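PDB 4FID: G protein alpha subunit from Entamoeba histolytica, which probably binds and hydrolyses GTP as the alpha subunit of a heterotrimeric G protein, passing signals from membrane receptors into the cell. Local coordinates for residues 45-48 and 49-53; 56-59 and 60-64; 71-74 and 75-78; 84-87 and 88-92. All coordinates share one frame; numbering follows the deposited sequence.

How the contacts relate
The four contacts show how local contacts change character between the middle of a helix and the surface of the all-helical domain. Contacts 1 and 2 are successive parts of helix 42-62, their centres about 17 Å apart: contact 1 is largely buried and faces the nucleotide side, whereas contact 2 is half surface and runs out to the helix end. Contacts 3 and 4 belong to the connection leading to helix 90-99, and each trades repeated helical bonding for a turn and an aromatic ring. Phe76 reaches contacts 1, 2 and 4, and Phe86 packs against contact 1. Polar groups in contact 1 meet through water, while contacts 3 and 4 probably share a serine-carboxylate hydrogen bond.

Contact 1 of 4, residues 45-48 and 49-53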
loop_
_atom_site.group_PDB
_atom_site.type_symbol
_atom_site.label_atom_id
_atom_site.label_comp_id
_atom_site.label_asym_id
_atom_site.label_seq_id
_atom_site.Cartn_x
_atom_site.Cartn_y
_atom_site.Cartn_z
ATOM N N ILE A 45 -2.679 -13.448 9.073
ATOM C CA ILE A 45 -2.769 -13.963 7.710
ATOM C C ILE A 45 -3.826 -15.059 7.618
ATOM O O ILE A 45 -4.687 -15.040 6.727
ATOM C CB ILE A 45 -1.433 -14.492 7.205
ATOM C CG1 ILE A 45 -0.449 -13.328 7.044
ATOM C CG2 ILE A 45 -1.636 -15.247 5.887
ATOM C CD1 ILE A 45 0.975 -13.785 6.793
ATOM N N CYS A 46 -3.787 -15.995 8.557
ATOM C CA CYS A 46 -4.784 -17.055 8.564
ATOM C C CYS A 46 -6.200 -16.497 8.754
ATOM O O CYS A 46 -7.141 -16.934 8.102
ATOM C CB CYS A 46 -4.433 -18.137 9.594
ATOM S SG CYS A 46 -2.943 -19.090 9.131
ATOM N N SER A 47 -6.334 -15.514 9.629
ATOM C CA SER A 47 -7.605 -14.833 9.841
ATOM C C SER A 47 -8.124 -14.112 8.576
ATOM O O SER A 47 -9.307 -14.236 8.211
ATOM C CB SER A 47 -7.463 -13.840 10.999
ATOM O OG SER A 47 -8.690 -13.193 11.259
ATOM N N ASN A 48 -7.245 -13.344 7.933
ATOM C CA ASN A 48 -7.584 -12.654 6.686
ATOM C C ASN A 48 -8.102 -13.591 5.580
ATOM O O ASN A 48 -8.920 -13.181 4.756
ATOM C CB ASN A 48 -6.379 -11.884 6.145
ATOM C CG ASN A 48 -6.016 -10.701 6.988
ATOM O OD1 ASN A 48 -6.772 -10.320 7.881
ATOM N ND2 ASN A 48 -4.859 -10.103 6.718
ATOM N N VAL A 49 -7.604 -14.828 5.543
ATOM C CA VAL A 49 -8.060 -15.778 4.539
ATOM C C VAL A 49 -9.562 -15.942 4.684
ATOM O O VAL A 49 -10.306 -15.831 3.704
ATOM C CB VAL A 49 -7.342 -17.177 4.626
ATOM C CG1 VAL A 49 -8.057 -18.213 3.759
ATOM C CG2 VAL A 49 -5.868 -17.082 4.225
ATOM N N VAL A 50 -10.010 -16.168 5.919
ATOM C CA VAL A 50 -11.424 -16.437 6.177
ATOM C C VAL A 50 -12.287 -15.176 6.094
ATOM O O VAL A 50 -13.336 -15.173 5.429
ATOM C CB VAL A 50 -11.644 -17.152 7.523
ATOM C CG1 VAL A 50 -13.130 -17.293 7.815
ATOM C CG2 VAL A 50 -10.958 -18.525 7.529
ATOM N N THR A 51 -11.848 -14.101 6.742
ATOM C CA THR A 51 -12.668 -12.894 6.779
ATOM C C THR A 51 -12.866 -12.276 5.388
ATOM O O THR A 51 -13.969 -11.847 5.064
ATOM C CB THR A 51 -12.172 -11.850 7.826
ATOM O OG1 THR A 51 -10.954 -11.230 7.393
ATOM C CG2 THR A 51 -11.954 -12.510 9.171
ATOM N N CYS A 52 -11.814 -12.253 4.566
ATOM C CA CYS A 52 -11.926 -11.774 3.182
ATOM C C CYS A 52 -12.920 -12.583 2.367
ATOM O O CYS A 52 -13.552 -12.043 1.465
ATOM C CB CYS A 52 -10.583 -11.830 2.456
ATOM S SG CYS A 52 -9.376 -10.538 2.851
HETATM N N MSE A 53 -13.046 -13.878 2.665
HETATM C CA MSE A 53 -13.956 -14.742 1.918
HETATM C C MSE A 53 -15.379 -14.651 2.446
HETATM O O MSE A 53 -16.326 -14.705 1.667
HETATM C CB MSE A 53 -13.473 -16.200 1.882
HETATM C CG MSE A 53 -14.387 -17.135 1.046
HETATM SE SE MSE A 53 -14.638 -16.665 -0.888
HETATM C CE MSE A 53 -12.900 -17.151 -1.635
HETATM O O HOH W 1 -9.250 -11.042 9.632
#
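Thr51 folds back over Ser47, one helical turn earlier, and illustrates how a beta-branched side chain can share its two branches between backbone and solvent. Its CB stands 3.7 Å from Ser47 O. From there CG2 passes beside the same carbonyl and approaches Ser47 OG, 3.9 Å away. The other branch, OG1, lies between the backbone N and the carbonyl carbon (chi1 72°), and this rotation turns the hydroxyl toward a water at 2.8 Å from OG1. That water is also hydrogen-bonded to Ser47 OG and donates to Asn48 OD1, so three polar side chains are joined through one water, with no direct hydrogen bond between them. Beneath them the helix is regular: Thr51 N meets Ser47 O at 2.9 Å in a nearly straight bond (175°), and Cys52 N meets Asn48 O at 3.0 Å. Asn48 ND2 is hydrogen-bonded to Asn144 OD1, and the side chain lies close to Arg145, which binds GDP. The buried side chains pack on neighbouring helices: Val49 lies on helix 126-129, Cys52 on helix 119-124, and selenomethionine Met53 touches Phe123 of helix 119-124 and Leu97 and Trp98 of helix 90-99.

Contact 2 of 4, residues 56-59 and 60-64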
loop_
_atom_site.group_PDB
_atom_site.type_symbol
_atom_site.label_atom_id
_atom_site.label_comp_id
_atom_site.label_asym_id
_atom_site.label_seq_id
_atom_site.Cartn_x
_atom_site.Cartn_y
_atom_site.Cartn_z
ATOM N N LEU A 56 -16.824 -11.690 0.653
ATOM C CA LEU A 56 -17.320 -11.973 -0.697
ATOM C C LEU A 56 -18.644 -12.741 -0.662
ATOM O O LEU A 56 -19.565 -12.427 -1.421
ATOM C CB LEU A 56 -16.273 -12.721 -1.555
ATOM C CG LEU A 56 -15.133 -11.922 -2.191
ATOM C CD1 LEU A 56 -13.967 -12.802 -2.702
ATOM C CD2 LEU A 56 -15.671 -11.071 -3.319
ATOM N N ILE A 57 -18.744 -13.745 0.204
ATOM C CA ILE A 57 -20.017 -14.465 0.360
ATOM C C ILE A 57 -21.168 -13.516 0.719
ATOM O O ILE A 57 -22.219 -13.534 0.068
ATOM C CB ILE A 57 -19.944 -15.576 1.426
ATOM C CG1 ILE A 57 -18.876 -16.606 1.065
ATOM C CG2 ILE A 57 -21.284 -16.255 1.571
ATOM C CD1 ILE A 57 -18.666 -17.702 2.121
ATOM N N GLU A 58 -20.962 -12.695 1.752
ATOM C CA GLU A 58 -21.930 -11.669 2.140
ATOM C C GLU A 58 -22.256 -10.701 0.990
ATOM O O GLU A 58 -23.421 -10.466 0.669
ATOM C CB GLU A 58 -21.442 -10.903 3.371
ATOM C CG GLU A 58 -22.194 -9.608 3.646
ATOM C CD GLU A 58 -21.561 -8.789 4.766
ATOM O OE1 GLU A 58 -21.915 -7.598 4.914
ATOM O OE2 GLU A 58 -20.708 -9.337 5.497
ATOM N N GLN A 59 -21.232 -10.150 0.363
ATOM C CA GLN A 59 -21.432 -9.304 -0.813
ATOM C C GLN A 59 -22.145 -10.015 -1.982
ATOM O O GLN A 59 -22.901 -9.390 -2.715
ATOM C CB GLN A 59 -20.107 -8.667 -1.281
ATOM C CG GLN A 59 -19.522 -7.636 -0.310
ATOM C CD GLN A 59 -20.508 -6.513 0.033
ATOM O OE1 GLN A 59 -21.165 -5.941 -0.849
ATOM N NE2 GLN A 59 -20.609 -6.193 1.320
ATOM N N SER A 60 -21.932 -11.310 -2.169
ATOM C CA SER A 60 -22.626 -11.960 -3.284
ATOM C C SER A 60 -24.138 -11.974 -3.064
ATOM O O SER A 60 -24.900 -12.066 -4.020
ATOM C CB SER A 60 -22.117 -13.379 -3.536
ATOM O OG SER A 60 -22.621 -14.270 -2.564
ATOM N N ALA A 61 -24.555 -11.884 -1.802
ATOM C CA ALA A 61 -25.972 -11.868 -1.439
ATOM C C ALA A 61 -26.541 -10.477 -1.670
ATOM O O ALA A 61 -27.577 -10.302 -2.323
ATOM C CB ALA A 61 -26.152 -12.270 0.020
ATOM N N ILE A 62 -25.844 -9.487 -1.126
ATOM C CA ILE A 62 -26.192 -8.088 -1.314
ATOM C C ILE A 62 -26.266 -7.683 -2.805
ATOM O O ILE A 62 -27.046 -6.813 -3.177
ATOM C CB ILE A 62 -25.191 -7.191 -0.543
ATOM C CG1 ILE A 62 -25.281 -7.472 0.961
ATOM C CG2 ILE A 62 -25.426 -5.713 -0.843
ATOM C CD1 ILE A 62 -24.290 -6.685 1.805
ATOM N N LEU A 63 -25.476 -8.333 -3.657
ATOM C CA LEU A 63 -25.400 -7.947 -5.069
ATOM C C LEU A 63 -26.019 -8.977 -6.035
ATOM O O LEU A 63 -25.835 -8.895 -7.252
ATOM C CB LEU A 63 -23.952 -7.627 -5.464
ATOM C CG LEU A 63 -23.276 -6.440 -4.761
ATOM C CD1 LEU A 63 -21.765 -6.461 -4.933
ATOM C CD2 LEU A 63 -23.821 -5.136 -5.291
ATOM N N ASN A 64 -26.765 -9.934 -5.497
ATOM C CA ASN A 64 -27.505 -10.870 -6.343
ATOM C C ASN A 64 -26.649 -11.550 -7.414
ATOM O O ASN A 64 -26.917 -11.411 -8.607
ATOM C CB ASN A 64 -28.693 -10.172 -7.011
ATOM C CG ASN A 64 -29.401 -9.210 -6.078
ATOM O OD1 ASN A 64 -30.059 -9.622 -5.115
ATOM N ND2 ASN A 64 -29.262 -7.909 -6.356
#
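Ser60 and Ile57 meet through a side chain turned back onto its own helix. The Ser60 hydroxyl occupies the position between its backbone N and carbonyl carbon (chi1 76°), which brings OG to 2.8 Å from Ile57 O, to which it donates. The hydroxyl is tilted 21° from the carbonyl plane. This is a common way for a serine within a helix to use its hydroxyl, and here it supplements two weak backbone bonds from Ser60 N and Ala61 N to the same oxygen; Ser60 N bonds mainly to Leu56 O, and Ala61 N to Glu58 O.

On another side of the helix the conformations are longer. Glu58 runs extended beyond CG and lies alongside Ile62, both side chains pointing the same way, with OE1 4.0 Å from Ile62 CD1. Gln59 instead bends at chi2, which swings its amide across the end of Ile62, so that NE2 comes to 3.7 Å from CD1. The straight form of Ile62 (chi2 177°) carries CD1 out to where both polar chains can touch it. Leu63 crosses Gln59 at a slant, its CD1 4.2 Å from Gln59 OE1, while Leu63 N bonds to Gln59 O at 2.9 Å.

Beyond Leu63 the helix closes in a Schellman motif, with Asn64 at positive phi and Asn64 N bonded to Ala61 O at 3.3 Å. This last part of helix 42-62 rests on helix 101-108, where Leu56, Gln59 and Ser60 all touch Thr106, while Ile57 and Ser60 lean on Met67 of the following loop.

Contact 3 of 4, residues 71-74 and 75-78; sequences PKSK and EFTT
Pro71 and Phe76 pack together across a short 3-10 turn, a common way for a loop to reverse direction, here in the connection between helices 42-62 and 90-99 of the all-helical domain. The turn is made by Phe76 N, which donates to Ser73 O at 3.3 Å from well above the carbonyl plane (54° out of it), a steep approach such as tight i to i+3 bonding brings.

The close-packed side lies inward. Pro71 CB sits 3.8 Å from Phe76 CB, the proline and the phenylalanine crossing at about a right angle. Ser73 OG approaches CD2 of the same ring obliquely, at 3.5 Å, while its polar bond goes to Asp93 of helix 90-99. With CG set anti to its carbonyl carbon (chi1 -59°), Phe76 sends its ring toward Val50, Met53 and Ile57 of helix 42-62 and Leu90 of helix 90-99, touching both helices. Glu75 is buried too; Glu75 OE2 is hydrogen-bonded to Ser87 OG, and its backbone O accepts from Arg54.

The solvent side is looser. Lys74 runs extended beyond CG along it, where its chain touches Ser87, and its NZ remains 6.1 Å from Glu75 OE1, too far for a salt bridge, so any attraction between them is probably modest. Thr77 is exposed as well, yet its hydroxyl turns inward: OG1 donates to Lys74 O at 3.0 Å, seconding the weak bond that Thr77 N makes to that same oxygen.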
loop_
_atom_site.group_PDB
_atom_site.type_symbol
_atom_site.label_atom_id
_atom_site.label_comp_id
_atom_site.label_asym_id
_atom_site.label_seq_id
_atom_site.Cartn_x
_atom_site.Cartn_y
_atom_site.Cartn_z
ATOM N N PRO A 71 -20.528 -24.043 1.042
ATOM C CA PRO A 71 -19.482 -24.338 2.030
ATOM C C PRO A 71 -19.920 -25.379 3.050
ATOM O O PRO A 71 -21.026 -25.315 3.565
ATOM C CB PRO A 71 -19.269 -22.994 2.739
ATOM C CG PRO A 71 -19.761 -21.973 1.788
ATOM C CD PRO A 71 -20.866 -22.610 1.008
ATOM N N LYS A 72 -19.036 -26.322 3.341
ATOM C CA LYS A 72 -19.297 -27.353 4.336
ATOM C C LYS A 72 -18.725 -26.958 5.700
ATOM O O LYS A 72 -19.352 -27.178 6.736
ATOM C CB LYS A 72 -18.683 -28.679 3.870
ATOM C CG LYS A 72 -19.121 -29.106 2.473
ATOM C CD LYS A 72 -20.644 -29.209 2.383
ATOM C CE LYS A 72 -21.186 -30.263 3.338
ATOM N NZ LYS A 72 -22.672 -30.298 3.340
ATOM N N SER A 73 -17.543 -26.348 5.675
ATOM C CA SER A 73 -16.736 -26.100 6.867
ATOM C C SER A 73 -17.347 -25.215 7.962
ATOM O O SER A 73 -18.136 -24.314 7.704
ATOM C CB SER A 73 -15.347 -25.554 6.468
ATOM O OG SER A 73 -15.428 -24.300 5.794
ATOM N N LYS A 74 -16.938 -25.507 9.192
ATOM C CA LYS A 74 -17.233 -24.718 10.379
ATOM C C LYS A 74 -17.049 -23.232 10.139
ATOM O O LYS A 74 -17.839 -22.418 10.618
ATOM C CB LYS A 74 -16.279 -25.123 11.513
ATOM C CG LYS A 74 -16.021 -26.619 11.655
ATOM C CD LYS A 74 -14.806 -26.870 12.553
ATOM C CE LYS A 74 -14.452 -28.367 12.653
ATOM N NZ LYS A 74 -13.180 -28.615 13.421
ATOM N N GLU A 75 -15.991 -22.883 9.411
ATOM C CA GLU A 75 -15.567 -21.487 9.259
ATOM C C GLU A 75 -16.569 -20.561 8.558
ATOM O O GLU A 75 -16.630 -19.367 8.865
ATOM C CB GLU A 75 -14.199 -21.405 8.580
ATOM C CG GLU A 75 -13.024 -21.633 9.535
ATOM C CD GLU A 75 -12.659 -23.116 9.730
ATOM O OE1 GLU A 75 -11.764 -23.389 10.565
ATOM O OE2 GLU A 75 -13.258 -23.989 9.051
ATOM N N PHE A 76 -17.357 -21.112 7.635
ATOM C CA PHE A 76 -18.319 -20.314 6.880
ATOM C C PHE A 76 -19.770 -20.558 7.301
ATOM O O PHE A 76 -20.686 -20.420 6.492
ATOM C CB PHE A 76 -18.142 -20.540 5.373
ATOM C CG PHE A 76 -16.772 -20.202 4.876
ATOM C CD1 PHE A 76 -16.294 -18.907 4.961
ATOM C CD2 PHE A 76 -15.951 -21.178 4.344
ATOM C CE1 PHE A 76 -15.017 -18.593 4.523
ATOM C CE2 PHE A 76 -14.679 -20.871 3.901
ATOM C CZ PHE A 76 -14.213 -19.574 3.989
ATOM N N THR A 77 -19.972 -20.913 8.568
ATOM C CA THR A 77 -21.309 -21.028 9.150
ATOM C C THR A 77 -21.442 -20.113 10.376
ATOM O O THR A 77 -22.384 -20.237 11.158
ATOM C CB THR A 77 -21.600 -22.465 9.593
ATOM O OG1 THR A 77 -20.837 -22.761 10.768
ATOM C CG2 THR A 77 -21.253 -23.459 8.477
ATOM N N THR A 78 -20.500 -19.183 10.520
ATOM C CA THR A 78 -20.359 -18.390 11.738
ATOM C C THR A 78 -19.743 -16.997 11.490
ATOM O O THR A 78 -19.038 -16.773 10.493
ATOM C CB THR A 78 -19.497 -19.162 12.776
ATOM O OG1 THR A 78 -19.063 -18.278 13.816
ATOM C CG2 THR A 78 -18.268 -19.762 12.106
#

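Contact 4 of 4, residues 84-87 and 88-92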
loop_
_atom_site.group_PDB
_atom_site.type_symbol
_atom_site.label_atom_id
_atom_site.label_comp_id
_atom_site.label_asym_id
_atom_site.label_seq_id
_atom_site.Cartn_x
_atom_site.Cartn_y
_atom_site.Cartn_z
ATOM N N LEU A 84 -7.701 -21.390 15.743
ATOM C CA LEU A 84 -6.261 -21.499 15.509
ATOM C C LEU A 84 -5.797 -22.434 14.389
ATOM O O LEU A 84 -5.050 -22.003 13.502
ATOM C CB LEU A 84 -5.519 -21.904 16.798
ATOM C CG LEU A 84 -5.635 -20.916 17.972
ATOM C CD1 LEU A 84 -4.986 -21.483 19.234
ATOM C CD2 LEU A 84 -5.038 -19.556 17.608
ATOM N N PRO A 85 -6.232 -23.710 14.421
ATOM C CA PRO A 85 -5.926 -24.578 13.282
ATOM C C PRO A 85 -7.228 -24.694 12.498
ATOM O O PRO A 85 -8.281 -24.919 13.085
ATOM C CB PRO A 85 -5.532 -25.939 13.893
ATOM C CG PRO A 85 -5.824 -25.825 15.389
ATOM C CD PRO A 85 -6.534 -24.517 15.621
ATOM N N PHE A 86 -7.151 -24.496 11.187
ATOM C CA PHE A 86 -8.313 -24.577 10.307
ATOM C C PHE A 86 -8.929 -25.972 10.341
ATOM O O PHE A 86 -8.212 -26.974 10.473
ATOM C CB PHE A 86 -7.918 -24.275 8.861
ATOM C CG PHE A 86 -7.578 -22.836 8.594
ATOM C CD1 PHE A 86 -8.396 -21.814 9.038
ATOM C CD2 PHE A 86 -6.460 -22.506 7.840
ATOM C CE1 PHE A 86 -8.080 -20.491 8.766
ATOM C CE2 PHE A 86 -6.148 -21.188 7.556
ATOM C CZ PHE A 86 -6.958 -20.181 8.019
ATOM N N SER A 87 -10.250 -26.036 10.200
ATOM C CA SER A 87 -10.929 -27.306 10.010
ATOM C C SER A 87 -10.423 -27.925 8.718
ATOM O O SER A 87 -9.996 -27.220 7.820
ATOM C CB SER A 87 -12.448 -27.110 9.954
ATOM O OG SER A 87 -12.874 -26.601 8.701
ATOM N N PRO A 88 -10.467 -29.252 8.622
ATOM C CA PRO A 88 -9.900 -29.943 7.456
ATOM C C PRO A 88 -10.524 -29.512 6.132
ATOM O O PRO A 88 -9.849 -29.524 5.097
ATOM C CB PRO A 88 -10.192 -31.426 7.739
ATOM C CG PRO A 88 -11.187 -31.436 8.870
ATOM C CD PRO A 88 -10.961 -30.184 9.648
ATOM N N GLU A 89 -11.792 -29.119 6.175
ATOM C CA GLU A 89 -12.523 -28.738 4.967
ATOM C C GLU A 89 -12.361 -27.267 4.556
ATOM O O GLU A 89 -12.840 -26.858 3.496
ATOM C CB GLU A 89 -13.997 -29.066 5.150
ATOM C CG GLU A 89 -14.407 -29.071 6.601
ATOM C CD GLU A 89 -14.956 -30.404 7.020
ATOM O OE1 GLU A 89 -16.198 -30.532 7.057
ATOM O OE2 GLU A 89 -14.150 -31.323 7.297
ATOM N N LEU A 90 -11.682 -26.479 5.382
ATOM C CA LEU A 90 -11.505 -25.073 5.069
ATOM C C LEU A 90 -10.795 -24.911 3.732
ATOM O O LEU A 90 -11.330 -24.297 2.817
ATOM C CB LEU A 90 -10.773 -24.337 6.193
ATOM C CG LEU A 90 -10.667 -22.813 6.107
ATOM C CD1 LEU A 90 -9.434 -22.400 5.302
ATOM C CD2 LEU A 90 -11.927 -22.213 5.511
ATOM N N VAL A 91 -9.600 -25.471 3.607
ATOM C CA VAL A 91 -8.868 -25.393 2.346
ATOM C C VAL A 91 -9.765 -25.684 1.137
ATOM O O VAL A 91 -9.800 -24.924 0.169
ATOM C CB VAL A 91 -7.708 -26.382 2.315
ATOM C CG1 VAL A 91 -6.871 -26.148 1.083
ATOM C CG2 VAL A 91 -6.874 -26.233 3.557
ATOM N N GLY A 92 -10.490 -26.792 1.206
ATOM C CA GLY A 92 -11.210 -27.279 0.062
ATOM C C GLY A 92 -12.250 -26.302 -0.410
ATOM O O GLY A 92 -12.379 -26.053 -1.602
#
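Phe86 and Leu90 are brought together by a backbone that runs extended through Phe86 and Ser87 and then swings into helical angles at Pro88, where phi is -59°. The change of direction is a type I beta turn with Pro88 and Glu89 at its corners, closed by Leu90 N donating to Ser87 O at 3.1 Å. The N-H points almost straight at the oxygen but arrives from above the carbonyl plane. Proline suits the first corner because its ring already fixes phi near the value needed and the position gives up no amide hydrogen to the turn.

Folding the chain in this way lays Leu90 over the ring of Phe86. CD1 stands above the ring centre, 3.8 Å from the centroid of the Phe86 ring and only 11° off its normal, a well-formed CH-pi contact on one face. Nearer the backbone, Leu90 CG is 3.8 Å from Phe86 CD1 and Leu90 CB 3.9 Å from Phe86 CB. CG of Leu90 is anti to its backbone N (chi1 -172°), which carries the branch away from the corner residues to the Phe86 ring.

Phe86 also rests on Cys46 and Val50 of helix 42-62, so the ring links the turn to that helix. Proline in the first turn of a helix is familiar, and here it accompanies a type I turn at helix 90-99, in the all-helical domain of a G-protein alpha subunit.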